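Protein LigF (Sphingobium sp. SYK-6, PDB 4XT0) takes part in lignin degradation as a glutathione-binding beta-etherase of the glutathione S-transferase superfamily, cleaving beta-aryl ether bonds. Local coordinates at residues A[25-29]-A[81-86]; A[99-105]-A[194-200]; A[116-121]-A[164-168]; A[130-136]-A[152-156]. All blocks are in the same frame, centred on the assembly; numbering follows the deposited sequence.

Contact 1. Residues A[25-29]-A[81-86]; sequences YEKGL and FPESGN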
# COMPACT_ATOMS: atom_id res chain seq x y z
N TYR A 25 16.70 15.96 -1.96
CA TYR A 25 16.98 17.35 -2.35
C TYR A 25 16.22 18.34 -1.48
O TYR A 25 16.72 19.41 -1.18
CB TYR A 25 16.62 17.60 -3.81
CG TYR A 25 17.65 17.10 -4.80
CD1 TYR A 25 18.78 17.84 -5.09
CD2 TYR A 25 17.47 15.88 -5.46
CE1 TYR A 25 19.72 17.39 -6.00
CE2 TYR A 25 18.40 15.41 -6.36
CZ TYR A 25 19.53 16.17 -6.63
OH TYR A 25 20.45 15.72 -7.54
N GLU A 26 15.00 18.00 -1.09
CA GLU A 26 14.22 18.93 -0.26
C GLU A 26 14.86 19.08 1.11
O GLU A 26 14.77 20.14 1.74
CB GLU A 26 12.77 18.47 -0.12
CG GLU A 26 11.95 18.61 -1.40
CD GLU A 26 11.42 20.03 -1.64
OE1 GLU A 26 11.78 20.97 -0.89
OE2 GLU A 26 10.66 20.20 -2.62
N LYS A 27 15.51 18.02 1.58
CA LYS A 27 16.11 18.04 2.92
C LYS A 27 17.57 18.50 2.89
O LYS A 27 18.23 18.60 3.93
CB LYS A 27 15.96 16.66 3.57
CG LYS A 27 14.48 16.32 3.80
CD LYS A 27 14.30 15.01 4.58
CE LYS A 27 14.74 15.15 6.03
NZ LYS A 27 14.05 16.29 6.75
N GLY A 28 18.05 18.80 1.70
CA GLY A 28 19.40 19.32 1.53
C GLY A 28 20.45 18.28 1.88
O GLY A 28 21.58 18.62 2.19
N LEU A 29 20.07 17.01 1.82
CA LEU A 29 20.98 15.93 2.20
C LEU A 29 22.00 15.64 1.10
O LEU A 29 21.64 15.53 -0.07
CB LEU A 29 20.19 14.66 2.52
CG LEU A 29 19.41 14.72 3.84
CD1 LEU A 29 18.44 13.57 3.96
CD2 LEU A 29 20.39 14.70 5.01
N PHE A 81 16.77 11.90 9.64
CA PHE A 81 17.23 13.29 9.55
C PHE A 81 16.08 14.29 9.75
O PHE A 81 15.81 15.09 8.85
CB PHE A 81 17.90 13.55 8.20
CG PHE A 81 18.98 12.56 7.83
CD1 PHE A 81 20.27 12.71 8.30
CD2 PHE A 81 18.70 11.47 7.00
CE1 PHE A 81 21.28 11.81 7.97
CE2 PHE A 81 19.70 10.56 6.65
CZ PHE A 81 20.99 10.73 7.13
N PRO A 82 15.41 14.24 10.91
CA PRO A 82 14.25 15.13 11.07
C PRO A 82 14.65 16.60 11.09
O PRO A 82 13.83 17.44 10.77
CB PRO A 82 13.66 14.71 12.43
CG PRO A 82 14.81 14.17 13.18
CD PRO A 82 15.66 13.46 12.14
N GLU A 83 15.91 16.89 11.40
CA GLU A 83 16.36 18.28 11.50
C GLU A 83 17.13 18.76 10.28
O GLU A 83 17.85 19.75 10.37
CB GLU A 83 17.21 18.45 12.75
CG GLU A 83 16.44 18.14 14.02
CD GLU A 83 17.19 18.57 15.29
OE1 GLU A 83 18.37 18.97 15.18
OE2 GLU A 83 16.60 18.50 16.39
N SER A 84 17.00 18.09 9.14
CA SER A 84 17.74 18.50 7.94
C SER A 84 16.83 19.14 6.91
O SER A 84 15.90 18.50 6.42
CB SER A 84 18.44 17.30 7.29
OG SER A 84 19.32 16.68 8.20
N GLY A 85 17.10 20.41 6.58
CA GLY A 85 16.37 21.13 5.55
C GLY A 85 14.87 21.13 5.76
O GLY A 85 14.40 21.12 6.90
N ASN A 86 14.10 21.10 4.67
CA ASN A 86 12.64 21.15 4.76
C ASN A 86 12.04 19.97 5.53
O ASN A 86 12.46 18.81 5.37
CB ASN A 86 12.02 21.24 3.36
CG ASN A 86 12.32 22.57 2.69
OD1 ASN A 86 12.32 23.60 3.34
ND2 ASN A 86 12.57 22.55 1.39

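Contact 2. Residues A[99-105]-A[194-200]; sequences MRVWTKW and SLADICN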
# COMPACT_ATOMS: atom_id res chain seq x y z
N MET A 99 -1.65 12.38 5.81
CA MET A 99 -0.54 12.27 4.86
C MET A 99 -0.33 10.81 4.39
O MET A 99 -0.19 10.55 3.19
CB MET A 99 0.76 12.81 5.50
CG MET A 99 1.98 12.89 4.57
SD MET A 99 3.59 12.80 5.43
CE MET A 99 3.56 11.13 6.04
N ARG A 100 -0.31 9.87 5.34
CA ARG A 100 -0.10 8.46 5.02
C ARG A 100 -1.25 7.87 4.24
O ARG A 100 -1.03 6.96 3.45
CB ARG A 100 0.13 7.61 6.30
CG ARG A 100 1.38 7.99 7.06
CD ARG A 100 1.80 6.95 8.14
NE ARG A 100 3.16 7.32 8.55
CZ ARG A 100 3.50 7.77 9.75
NH1 ARG A 100 2.59 7.84 10.72
NH2 ARG A 100 4.75 8.12 9.99
N VAL A 101 -2.47 8.36 4.46
CA VAL A 101 -3.61 7.92 3.66
C VAL A 101 -3.31 8.25 2.19
O VAL A 101 -3.54 7.43 1.30
CB VAL A 101 -4.94 8.56 4.11
CG1 VAL A 101 -6.07 8.21 3.13
CG2 VAL A 101 -5.32 8.07 5.52
N TRP A 102 -2.76 9.44 1.94
CA TRP A 102 -2.38 9.83 0.57
C TRP A 102 -1.24 8.99 0.02
O TRP A 102 -1.26 8.64 -1.17
CB TRP A 102 -1.96 11.31 0.49
CG TRP A 102 -3.12 12.25 0.42
CD1 TRP A 102 -3.55 13.10 1.39
CD2 TRP A 102 -4.00 12.43 -0.70
NE1 TRP A 102 -4.64 13.80 0.96
CE2 TRP A 102 -4.95 13.41 -0.31
CE3 TRP A 102 -4.10 11.87 -1.97
CZ2 TRP A 102 -5.97 13.84 -1.17
CZ3 TRP A 102 -5.11 12.29 -2.82
CH2 TRP A 102 -6.03 13.27 -2.41
N THR A 103 -0.21 8.74 0.83
CA THR A 103 0.97 8.07 0.29
C THR A 103 0.65 6.60 0.02
O THR A 103 1.11 6.03 -0.96
CB THR A 103 2.22 8.22 1.21
OG1 THR A 103 1.99 7.65 2.50
CG2 THR A 103 2.63 9.71 1.35
N LYS A 104 -0.14 5.97 0.88
CA LYS A 104 -0.46 4.57 0.66
C LYS A 104 -1.46 4.44 -0.49
O LYS A 104 -1.48 3.43 -1.19
CB LYS A 104 -1.00 3.92 1.95
CG LYS A 104 -2.47 4.23 2.27
CD LYS A 104 -2.75 3.90 3.75
CE LYS A 104 -2.55 2.40 4.06
NZ LYS A 104 -3.66 1.57 3.41
N TRP A 105 -2.27 5.48 -0.72
CA TRP A 105 -3.17 5.47 -1.86
C TRP A 105 -2.39 5.52 -3.18
O TRP A 105 -2.80 4.93 -4.17
CB TRP A 105 -4.15 6.63 -1.77
CG TRP A 105 -5.09 6.74 -2.92
CD1 TRP A 105 -6.21 5.99 -3.15
CD2 TRP A 105 -5.01 7.69 -3.98
NE1 TRP A 105 -6.83 6.42 -4.31
CE2 TRP A 105 -6.11 7.47 -4.83
CE3 TRP A 105 -4.11 8.72 -4.30
CZ2 TRP A 105 -6.34 8.22 -5.98
CZ3 TRP A 105 -4.33 9.47 -5.44
CH2 TRP A 105 -5.44 9.22 -6.27
N SER A 194 4.23 18.14 1.87
CA SER A 194 4.62 16.96 2.64
C SER A 194 4.95 15.82 1.70
O SER A 194 4.87 15.97 0.47
CB SER A 194 3.50 16.55 3.60
OG SER A 194 2.45 15.86 2.91
N LEU A 195 5.34 14.69 2.28
CA LEU A 195 5.53 13.44 1.54
C LEU A 195 4.28 13.06 0.71
O LEU A 195 4.41 12.42 -0.32
CB LEU A 195 5.88 12.28 2.49
CG LEU A 195 7.18 12.39 3.29
CD1 LEU A 195 7.41 11.10 4.08
CD2 LEU A 195 8.38 12.72 2.38
N ALA A 196 3.08 13.46 1.16
CA ALA A 196 1.87 13.24 0.35
C ALA A 196 2.00 13.87 -1.02
O ALA A 196 1.69 13.23 -2.04
CB ALA A 196 0.62 13.79 1.05
N ASP A 197 2.40 15.14 -1.04
CA ASP A 197 2.57 15.84 -2.32
C ASP A 197 3.65 15.19 -3.16
O ASP A 197 3.45 14.96 -4.36
CB ASP A 197 2.88 17.33 -2.08
CG ASP A 197 1.80 18.00 -1.24
OD1 ASP A 197 0.70 18.27 -1.78
OD2 ASP A 197 2.05 18.22 -0.03
N ILE A 198 4.78 14.86 -2.54
CA ILE A 198 5.91 14.26 -3.26
C ILE A 198 5.53 12.91 -3.90
O ILE A 198 5.78 12.67 -5.09
CB ILE A 198 7.13 14.08 -2.31
CG1 ILE A 198 7.81 15.42 -2.05
CG2 ILE A 198 8.14 13.09 -2.89
CD1 ILE A 198 8.85 15.35 -0.90
N CYS A 199 4.89 12.04 -3.13
CA CYS A 199 4.54 10.70 -3.63
C CYS A 199 3.52 10.79 -4.76
O CYS A 199 3.60 10.03 -5.73
CB CYS A 199 4.01 9.82 -2.49
SG CYS A 199 5.27 9.37 -1.22
N ASN A 200 2.57 11.71 -4.65
CA ASN A 200 1.57 11.87 -5.70
C ASN A 200 2.15 12.57 -6.92
O ASN A 200 1.80 12.24 -8.06
CB ASN A 200 0.35 12.63 -5.17
CG ASN A 200 -0.61 11.73 -4.43
OD1 ASN A 200 -1.46 11.10 -5.04
ND2 ASN A 200 -0.46 11.66 -3.11

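Contact 3. Residues A[116-121]-A[164-168]; sequences TIGWAF and LDEEF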
# COMPACT_ATOMS: atom_id res chain seq x y z
N THR A 116 0.50 0.81 -15.43
CA THR A 116 0.02 -0.18 -16.40
C THR A 116 -0.04 0.40 -17.81
O THR A 116 0.34 -0.26 -18.77
CB THR A 116 -1.37 -0.73 -16.04
OG1 THR A 116 -1.32 -1.34 -14.74
CG2 THR A 116 -1.83 -1.76 -17.08
N ILE A 117 -0.51 1.63 -17.93
CA ILE A 117 -0.57 2.27 -19.23
C ILE A 117 0.86 2.52 -19.74
O ILE A 117 1.14 2.34 -20.93
CB ILE A 117 -1.38 3.58 -19.18
CG1 ILE A 117 -2.82 3.28 -18.74
CG2 ILE A 117 -1.38 4.28 -20.53
CD1 ILE A 117 -3.41 2.04 -19.39
N GLY A 118 1.75 2.90 -18.83
CA GLY A 118 3.17 3.06 -19.15
C GLY A 118 3.85 1.81 -19.69
O GLY A 118 4.60 1.88 -20.66
N TRP A 119 3.60 0.66 -19.06
CA TRP A 119 4.17 -0.61 -19.54
C TRP A 119 3.65 -0.98 -20.93
O TRP A 119 4.37 -1.56 -21.74
CB TRP A 119 3.87 -1.74 -18.56
CG TRP A 119 4.80 -1.78 -17.38
CD1 TRP A 119 4.67 -1.11 -16.19
CD2 TRP A 119 6.02 -2.53 -17.27
NE1 TRP A 119 5.72 -1.39 -15.36
CE2 TRP A 119 6.57 -2.26 -16.00
CE3 TRP A 119 6.70 -3.40 -18.12
CZ2 TRP A 119 7.76 -2.84 -15.56
CZ3 TRP A 119 7.88 -3.97 -17.69
CH2 TRP A 119 8.40 -3.68 -16.42
N ALA A 120 2.39 -0.64 -21.20
CA ALA A 120 1.77 -1.00 -22.47
C ALA A 120 2.34 -0.18 -23.62
O ALA A 120 2.61 -0.71 -24.69
CB ALA A 120 0.26 -0.83 -22.38
N PHE A 121 2.53 1.12 -23.40
CA PHE A 121 2.89 2.03 -24.49
C PHE A 121 4.27 2.68 -24.33
O PHE A 121 4.86 3.12 -25.32
CB PHE A 121 1.83 3.13 -24.61
CG PHE A 121 0.43 2.61 -24.74
CD1 PHE A 121 0.13 1.56 -25.59
CD2 PHE A 121 -0.60 3.18 -24.00
CE1 PHE A 121 -1.17 1.10 -25.70
CE2 PHE A 121 -1.89 2.71 -24.10
CZ PHE A 121 -2.18 1.67 -24.95
N LEU A 164 -6.73 -2.62 -20.44
CA LEU A 164 -6.36 -1.22 -20.68
C LEU A 164 -7.52 -0.27 -20.39
O LEU A 164 -7.34 0.76 -19.74
CB LEU A 164 -5.87 -1.04 -22.12
CG LEU A 164 -4.64 -1.85 -22.52
CD1 LEU A 164 -4.23 -1.59 -23.99
CD2 LEU A 164 -3.48 -1.57 -21.56
N ASP A 165 -8.72 -0.64 -20.85
CA ASP A 165 -9.92 0.17 -20.62
C ASP A 165 -10.13 0.41 -19.13
O ASP A 165 -10.41 1.54 -18.70
CB ASP A 165 -11.15 -0.52 -21.20
CG ASP A 165 -10.97 -0.92 -22.66
OD1 ASP A 165 -10.13 -0.30 -23.35
OD2 ASP A 165 -11.68 -1.85 -23.11
N GLU A 166 -10.02 -0.65 -18.34
CA GLU A 166 -10.25 -0.53 -16.91
C GLU A 166 -9.19 0.37 -16.25
O GLU A 166 -9.51 1.20 -15.40
CB GLU A 166 -10.27 -1.92 -16.27
CG GLU A 166 -10.16 -1.92 -14.76
CD GLU A 166 -11.40 -1.38 -14.06
OE1 GLU A 166 -12.37 -1.00 -14.75
OE2 GLU A 166 -11.40 -1.32 -12.80
N GLU A 167 -7.94 0.21 -16.68
CA GLU A 167 -6.84 0.99 -16.12
C GLU A 167 -7.03 2.47 -16.37
O GLU A 167 -6.79 3.30 -15.47
CB GLU A 167 -5.50 0.53 -16.69
CG GLU A 167 -5.07 -0.86 -16.23
CD GLU A 167 -5.22 -1.06 -14.73
OE1 GLU A 167 -4.70 -0.24 -13.96
OE2 GLU A 167 -5.87 -2.04 -14.32
N PHE A 168 -7.46 2.80 -17.58
CA PHE A 168 -7.79 4.18 -17.94
C PHE A 168 -8.89 4.75 -17.04
O PHE A 168 -8.77 5.89 -16.60
CB PHE A 168 -8.22 4.28 -19.42
CG PHE A 168 -7.10 4.65 -20.34
CD1 PHE A 168 -6.48 5.89 -20.22
CD2 PHE A 168 -6.66 3.78 -21.32
CE1 PHE A 168 -5.43 6.24 -21.06
CE2 PHE A 168 -5.61 4.13 -22.17
CZ PHE A 168 -5.00 5.36 -22.04

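Contact 4. Residues A[130-136]-A[152-156]; sequences MSDEEFE and WRRAR. With GSH (glutathione), chain B.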
# COMPACT_ATOMS: atom_id res chain seq x y z
N MET A 130 16.03 -6.84 -27.47
CA MET A 130 16.60 -8.16 -27.69
C MET A 130 15.78 -8.99 -28.67
O MET A 130 14.62 -8.69 -28.95
CB MET A 130 16.71 -8.89 -26.35
CG MET A 130 17.62 -8.19 -25.36
SD MET A 130 17.19 -8.55 -23.65
CE MET A 130 15.59 -7.76 -23.56
N SER A 131 16.39 -10.04 -29.21
CA SER A 131 15.67 -11.00 -30.03
C SER A 131 14.62 -11.70 -29.16
O SER A 131 14.65 -11.57 -27.94
CB SER A 131 16.61 -12.02 -30.66
OG SER A 131 17.06 -12.96 -29.70
N ASP A 132 13.70 -12.42 -29.79
CA ASP A 132 12.67 -13.12 -29.05
C ASP A 132 13.25 -14.12 -28.02
O ASP A 132 12.73 -14.20 -26.91
CB ASP A 132 11.72 -13.84 -30.00
CG ASP A 132 10.88 -12.89 -30.83
OD1 ASP A 132 10.64 -11.74 -30.39
OD2 ASP A 132 10.44 -13.31 -31.93
N GLU A 133 14.30 -14.87 -28.37
CA GLU A 133 14.81 -15.87 -27.44
C GLU A 133 15.70 -15.21 -26.41
O GLU A 133 15.81 -15.68 -25.28
CB GLU A 133 15.58 -16.96 -28.18
CG GLU A 133 15.00 -17.33 -29.55
CD GLU A 133 15.14 -18.80 -29.90
OE1 GLU A 133 16.14 -19.18 -30.55
OE2 GLU A 133 14.15 -19.55 -29.63
N GLU A 134 16.34 -14.11 -26.81
CA GLU A 134 17.26 -13.40 -25.93
C GLU A 134 16.46 -12.66 -24.87
O GLU A 134 16.86 -12.58 -23.71
CB GLU A 134 18.15 -12.44 -26.72
CG GLU A 134 19.14 -11.67 -25.87
CD GLU A 134 20.15 -10.90 -26.68
OE1 GLU A 134 20.30 -11.17 -27.90
OE2 GLU A 134 20.80 -10.00 -26.11
N PHE A 135 15.32 -12.13 -25.30
CA PHE A 135 14.34 -11.56 -24.40
C PHE A 135 13.92 -12.59 -23.36
O PHE A 135 14.03 -12.36 -22.15
CB PHE A 135 13.12 -11.08 -25.19
CG PHE A 135 12.03 -10.48 -24.35
CD1 PHE A 135 12.19 -9.22 -23.80
CD2 PHE A 135 10.85 -11.17 -24.13
CE1 PHE A 135 11.19 -8.66 -23.03
CE2 PHE A 135 9.85 -10.62 -23.37
CZ PHE A 135 10.02 -9.36 -22.81
N GLU A 136 13.47 -13.75 -23.83
CA GLU A 136 12.96 -14.79 -22.94
C GLU A 136 14.05 -15.32 -22.01
O GLU A 136 13.77 -15.65 -20.86
CB GLU A 136 12.34 -15.93 -23.75
CG GLU A 136 11.16 -16.59 -23.04
CD GLU A 136 10.06 -15.60 -22.71
OE1 GLU A 136 9.71 -14.76 -23.57
OE2 GLU A 136 9.54 -15.65 -21.57
N TRP A 152 6.71 -7.46 -18.32
CA TRP A 152 7.69 -7.35 -19.40
C TRP A 152 7.18 -8.03 -20.67
O TRP A 152 7.31 -7.49 -21.77
CB TRP A 152 9.05 -7.93 -18.98
CG TRP A 152 9.92 -6.94 -18.24
CD1 TRP A 152 10.26 -6.98 -16.91
CD2 TRP A 152 10.52 -5.76 -18.77
NE1 TRP A 152 11.05 -5.89 -16.59
CE2 TRP A 152 11.22 -5.13 -17.72
CE3 TRP A 152 10.54 -5.17 -20.04
CZ2 TRP A 152 11.93 -3.94 -17.90
CZ3 TRP A 152 11.25 -3.99 -20.22
CH2 TRP A 152 11.94 -3.39 -19.15
N ARG A 153 6.60 -9.22 -20.51
CA ARG A 153 6.05 -9.98 -21.64
C ARG A 153 4.93 -9.21 -22.34
O ARG A 153 4.86 -9.19 -23.57
CB ARG A 153 5.54 -11.35 -21.17
CG ARG A 153 6.64 -12.29 -20.74
CD ARG A 153 6.11 -13.69 -20.49
NE ARG A 153 7.20 -14.64 -20.25
CZ ARG A 153 7.77 -14.83 -19.06
NH1 ARG A 153 7.34 -14.14 -18.01
NH2 ARG A 153 8.76 -15.71 -18.92
N ARG A 154 4.08 -8.59 -21.54
CA ARG A 154 2.96 -7.81 -22.06
C ARG A 154 3.41 -6.47 -22.63
O ARG A 154 2.76 -5.92 -23.52
CB ARG A 154 1.91 -7.62 -20.95
CG ARG A 154 1.22 -8.91 -20.54
CD ARG A 154 0.27 -8.71 -19.36
NE ARG A 154 -0.70 -9.80 -19.26
CZ ARG A 154 -1.46 -10.05 -18.20
NH1 ARG A 154 -1.37 -9.29 -17.12
NH2 ARG A 154 -2.31 -11.07 -18.21
N ALA A 155 4.52 -5.94 -22.12
CA ALA A 155 5.13 -4.73 -22.68
C ALA A 155 5.64 -4.95 -24.10
O ALA A 155 5.53 -4.07 -24.96
CB ALA A 155 6.27 -4.24 -21.79
N ARG A 156 6.21 -6.13 -24.34
CA ARG A 156 6.76 -6.47 -25.65
C ARG A 156 5.69 -7.04 -26.58
O ARG A 156 5.73 -6.81 -27.79
CB ARG A 156 7.91 -7.48 -25.49
CG ARG A 156 8.54 -7.97 -26.80
CD ARG A 156 9.46 -9.17 -26.54
NE ARG A 156 10.09 -9.70 -27.75
CZ ARG A 156 11.33 -9.42 -28.14
NH1 ARG A 156 11.82 -9.95 -29.25
NH2 ARG A 156 12.08 -8.61 -27.41
N1 GSH B . 6.90 -1.09 -4.43
CA1 GSH B . 8.16 -0.65 -5.05
C1 GSH B . 8.55 0.77 -4.64
O11 GSH B . 9.72 1.07 -4.51
O12 GSH B . 7.61 1.71 -4.44
CB1 GSH B . 8.00 -0.72 -6.58
CG1 GSH B . 9.35 -0.42 -7.22
CD1 GSH B . 9.20 -0.36 -8.73
OE1 GSH B . 8.16 -0.71 -9.26
N2 GSH B . 10.23 0.08 -9.48
CA2 GSH B . 10.13 0.15 -10.94
C2 GSH B . 11.16 -0.77 -11.56
O2 GSH B . 12.16 -1.05 -10.92
CB2 GSH B . 10.44 1.57 -11.41
SG2 GSH B . 9.12 2.75 -10.97
N3 GSH B . 10.99 -1.28 -12.81
CA3 GSH B . 12.04 -2.14 -13.38
C3 GSH B . 11.65 -3.60 -13.50
O31 GSH B . 12.28 -4.32 -14.24
O32 GSH B . 10.62 -4.11 -12.78

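Contact 1. Residues A[25-29]-A[81-86]
Lys27 supplies the main polar grip between residues 25-29 and 81-86. Its NZ donates to the backbone O of Ser84 at 2.9 Å, lying in the carbonyl plane, and makes weak bonds to Phe81 O (3.0 Å) and Asn86 O. The chain curls to get there: bends at chi3 (70°) and chi4 (55°) turn the ammonium in among the loop carbonyls, while Glu78 adds a salt bridge from helix 70-80. Cutting Lys27 back to alanine is likely to strip the Ser84 carbonyl and the Glu78 carboxylate of their cation and leave the loop less firmly held.

A second polar pair sits at Glu26. Its backbone O accepts from Asn86 N at 3.2 Å, and its OE1, met nearly along the C-O direction, takes the amide ND2 of Asn86 at 2.9 Å, with carboxylate and amide planes 51° apart. The other oxygen, OE2, is engaged by Arg236 in a salt bridge.

This is where the thioredoxin-like domain of the GST fold has two helices ending side by side: helix 15-26 finishes in a Schellman motif with Gly28 at positive phi, and a type I turn from Phe81 to Ser84 follows helix 70-80. Gly85 passes close to the first of these ends, its CA 3.5 Å from Lys27 O in a CA-H...O contact.

The apolar share belongs to Leu29. Its CD2 rests over one face of the Phe81 ring, 4.0 Å from the centroid, a CH-pi contact displaced toward the rim, and CD1 reaches Phe81 CD2 at 3.7 Å.

Contact 2. Residues A[99-105]-A[194-200]
Met99 and Ala196 mark the closest backbone approach between helix 93-121 and helix 195-204, two helices of the all-helical C-terminal domain of the GST fold. The short segments run almost parallel, 12° apart, with axes 8.4 Å from each other. Ser194, beside Met99, opens helix 195-204 in a capping box with Asp197: Ser194 OG accepts from Ala196 N, and Asp197 OD2 receives Ser194 N on its anti lone pair.

The Met99 chain runs along this capped helix start. From CB, with CG trans to the backbone N (chi1 -174°), it heads for the neighbouring helix. CG comes to 3.4 Å from Ser194 OG and 3.9 Å from Ala196 CB, beside the capping bond. SD continues past Ser194 to Leu195 CB at 3.8 Å, and a bend at chi3 then turns the terminal CE.

One turn on, Trp102 CB meets the same Ala196 CB at 3.6 Å, a small residue consistent with the near approach of the helices. Thr103 lays CG2 against Leu195 O, Ala196 CA and Cys199 SG. Helix 70-80 of the N-terminal domain borders this side through Thr71, Cys74 and Glu75, whereas Leu178 and Thr181 of helix 161-182 pack on Trp102.

Asn200 closes the other end. Its ND2 bonds back to Ala196 O at 2.9 Å, nearly straight (172°), reaching that oxygen from the opposite face to Asn200 N. This fixes the amide, whose OD1 has no hydrogen-bonding partner in the model; it lies in the ring plane at the edge of Trp105, 3.3 Å from CZ3.

Contact 3. Residues A[116-121]-A[164-168]
Ile117 and Phe168 meet at about a right angle, the isoleucine coming down on the ring from above. Its CD1 stands 4.1 Å over one face of Phe168, offset toward the rim, while CG2 touches the ring tip CZ. The Ile117 and Glu167 side chains run past each other in opposite directions, CD1 lying 3.7 Å from Glu167 CB, and one methyl thereby touches two successive residues of helix 161-182. With CG1 trans to the carbonyl carbon (chi1 -61°) and CG2 trans to the backbone N, the two branches of Ile117 divide these contacts between them.

Toward the end of helix 93-121 the approach changes. Phe121 and Leu164 point at each other from opposing sides, Phe121 CZ meeting Leu164 CD1 at 4.0 Å. The other leucine methyl, CD2, turns to Ala120 CB (3.9 Å), and Ala120 CB in turn lies over the centre of the Phe121 ring. Phe159 touches both Ala120 and Leu164.

At the other end Thr116 crosses Glu167 at about a right angle, methyl against methylene: CG2 is 3.5 Å from CG. Their polar ends are occupied separately, Thr116 OG1 with the backbone O of Trp112 and Glu167 OE2 with Lys170.

Two long helices of the GST C-terminal domain are joined here; the short segments cross at -137°, their axes 10.3 Å apart, a separation bridged by side chains. No hydrogen bond spans the contact; its cohesion is therefore that of apolar packing, with the Glu167 aliphatic stem serving as part of the hydrophobic surface and its charged head paired along its own helix.

Contact 4. Residues A[130-136]-A[152-156]
Phe135 and Arg156 form the tight part of this contact. The arginine, extended from CG to NE, runs beneath the ring with CD over its centre, 3.4 Å from the centroid in a CH-pi contact. Its guanidinium continues as an off-centre cation-pi stack, the planes 28° apart. With CG trans to the backbone N (chi1 180°), Phe135 projects between the helices and brings CZ to 3.5 Å from Trp152 O, which lies at the ring edge.

Beyond the ring, Arg156 NH1 and NH2 both grip Met130 O, at 3.1 and 3.0 Å, approaching from the same face of that carbonyl; NH2 also bonds to Ala127 O. With a leucine in place of Arg156, the Met130 carbonyl would probably lose both donors and Asp132 its opposite charge.

Helices 132-142 and 146-157 pack as an antiparallel pair, 157° between the short segments, in the C-terminal GST domain. Trp152 links the pair to the active-site ligand: its NE1 donates to glutathione O31 at 3.1 Å, in the plane of the indole.

Salt bridges occupy the more open margin. Asp132 OD1 pairs with Arg156 NH1, its carboxylate steeply inclined to the guanidinium, though the modelled separation is doubtfully short. Arg153 reaches Glu136 OE2 through NH2 at 2.8 Å and more weakly through NE, meeting this one oxygen with two nitrogens.

In the fold
From the N terminus, contact 1 comes first, closing the loop that runs from the end of helix 15-26 through much of the thioredoxin-like domain to the turn after helix 70-80. The chain then enters the helical domain, where contacts 2, 3 and 4 lie one within another. Contact 2 spans the widest loop, from helix 93-121 to helix 195-204; contact 3 joins the far end of helix 93-121 to helix 161-182; contact 4 pairs helices 132-142 and 146-157. Contacts 3 and 4 touch where Trp119 packs on Trp152 and Ala155. Contacts 1 and 4, about 41 Å apart between centres, lie on opposite sides of the chain's centre.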